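PDB 6SLK: L-2,4-diaminobutyric acid acetyltransferase from Geobacillus sp., which probably transfers an acetyl group from acetyl-CoA to L-2,4-diaminobutyrate, the acetylation step on the route to the osmolyte ectoine. Local coordinates for residues F121-V126 with L170-P175. Sequence-based numbering, arbitrary orientation.
Sequences FIETTV and LFVIGP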
# COMPACT_ATOMS: atom_id res chain seq x y z
N PHE A 121 19.22 0.69 5.56
CA PHE A 121 18.99 -0.50 4.72
C PHE A 121 17.93 -0.24 3.64
O PHE A 121 17.00 0.56 3.87
CB PHE A 121 18.50 -1.66 5.50
CG PHE A 121 19.42 -2.14 6.54
CD1 PHE A 121 20.43 -3.04 6.21
CD2 PHE A 121 19.28 -1.74 7.89
CE1 PHE A 121 21.28 -3.54 7.20
CE2 PHE A 121 20.14 -2.22 8.87
CZ PHE A 121 21.14 -3.14 8.52
N ILE A 122 18.11 -0.86 2.48
CA ILE A 122 17.05 -1.11 1.49
C ILE A 122 16.62 -2.59 1.56
O ILE A 122 17.44 -3.52 1.64
CB ILE A 122 17.45 -0.78 0.06
CG1 ILE A 122 17.82 0.67 -0.05
CG2 ILE A 122 16.31 -1.12 -0.89
CD1 ILE A 122 18.73 1.09 -1.20
N GLU A 123 15.33 -2.80 1.52
CA GLU A 123 14.77 -4.14 1.55
C GLU A 123 13.78 -4.19 0.40
O GLU A 123 13.13 -3.16 0.05
CB GLU A 123 14.19 -4.32 2.90
CG GLU A 123 13.76 -5.66 3.24
CD GLU A 123 13.57 -5.78 4.73
OE1 GLU A 123 14.53 -5.56 5.50
OE2 GLU A 123 12.43 -6.09 5.14
N THR A 124 13.77 -5.30 -0.30
CA THR A 124 12.88 -5.54 -1.38
C THR A 124 12.76 -7.05 -1.66
O THR A 124 13.48 -7.85 -1.12
CB THR A 124 13.33 -4.78 -2.65
OG1 THR A 124 12.28 -4.70 -3.62
CG2 THR A 124 14.51 -5.45 -3.30
N THR A 125 11.92 -7.38 -2.60
CA THR A 125 11.62 -8.77 -2.97
C THR A 125 11.70 -8.75 -4.50
O THR A 125 11.26 -7.78 -5.12
CB THR A 125 10.24 -9.07 -2.37
OG1 THR A 125 10.31 -9.89 -1.20
CG2 THR A 125 9.32 -9.47 -3.27
N VAL A 126 12.34 -9.75 -5.11
CA VAL A 126 12.48 -9.77 -6.59
C VAL A 126 12.03 -11.15 -7.07
O VAL A 126 12.61 -12.18 -6.65
CB VAL A 126 13.94 -9.62 -7.01
CG1 VAL A 126 14.09 -9.64 -8.51
CG2 VAL A 126 14.58 -8.36 -6.44
N LEU A 170 13.92 -12.33 -0.68
CA LEU A 170 14.23 -11.07 -0.04
C LEU A 170 15.66 -10.60 -0.27
O LEU A 170 16.62 -11.37 -0.14
CB LEU A 170 14.00 -11.28 1.46
CG LEU A 170 14.07 -10.03 2.32
CD1 LEU A 170 12.89 -9.11 2.05
CD2 LEU A 170 14.21 -10.38 3.79
N PHE A 171 15.80 -9.35 -0.68
CA PHE A 171 17.07 -8.71 -0.88
C PHE A 171 17.22 -7.64 0.17
O PHE A 171 16.31 -6.87 0.32
CB PHE A 171 17.20 -8.05 -2.24
CG PHE A 171 17.33 -8.98 -3.40
CD1 PHE A 171 16.40 -9.98 -3.65
CD2 PHE A 171 18.38 -8.82 -4.32
CE1 PHE A 171 16.54 -10.84 -4.78
CE2 PHE A 171 18.52 -9.67 -5.42
CZ PHE A 171 17.60 -10.67 -5.66
N VAL A 172 18.31 -7.66 0.96
CA VAL A 172 18.62 -6.61 1.89
C VAL A 172 19.95 -6.03 1.47
O VAL A 172 20.96 -6.75 1.38
CB VAL A 172 18.66 -7.07 3.34
CG1 VAL A 172 19.02 -5.91 4.27
CG2 VAL A 172 17.36 -7.77 3.77
N ILE A 173 19.94 -4.73 1.24
CA ILE A 173 21.10 -3.91 0.92
C ILE A 173 21.48 -3.03 2.11
O ILE A 173 20.68 -2.23 2.60
CB ILE A 173 20.82 -3.05 -0.29
CG1 ILE A 173 20.51 -3.95 -1.46
CG2 ILE A 173 21.95 -2.06 -0.58
CD1 ILE A 173 20.29 -3.15 -2.71
N GLY A 174 22.73 -3.15 2.56
CA GLY A 174 23.23 -2.43 3.68
C GLY A 174 23.90 -3.36 4.67
O GLY A 174 24.02 -4.53 4.38
N PRO A 175 24.31 -2.86 5.84
CA PRO A 175 24.13 -1.48 6.27
C PRO A 175 24.87 -0.45 5.48
O PRO A 175 25.93 -0.73 4.93
CB PRO A 175 24.67 -1.48 7.70
CG PRO A 175 25.18 -2.82 7.98
CD PRO A 175 25.19 -3.60 6.74
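Ile122 and Ile173 face each other as a hydrogen-bonded pair of an antiparallel strand pairing within the mixed GNAT sheet, the short strand axes running at 165°. Their two reciprocal bonds, Ile173 N to Ile122 O at 2.8 Å and Ile122 N to Ile173 O at 2.9 Å, both lie in the carbonyl planes; Thr124 and Phe171 form a second such pair, in which Phe171 N meets Thr124 O almost straight (179° at the hydrogen) though tilted from the carbonyl plane. The tight side carries Ile122, Thr124, Phe171 and Ile173, all buried, and is covered in part by helix 131-143. There Val126 CG2 sits over one face of the Phe171 ring, 3.8 Å from its centroid, a CH-pi contact. Glu123, Leu170 and Val172 on the other side are partly exposed: Glu123 CG lies 3.8 Å from Leu170 CD1, while Glu123 OE2 is hydrogen-bonded to Tyr56 OH of the second subunit, which also packs on Leu170. At the start of strand 121-125, Phe121 swings CG anti to its own carbonyl carbon (chi1 -62°), which brings CD1 to 3.7 Å from Val172 CG1. Replacing Phe121 by an alanine removes the ring and would probably leave a gap beside Val172 CG1 and Pro175. The Gly174-Pro175 peptide is cis, and Phe121 CE1 lies 3.4 Å from Pro175 N.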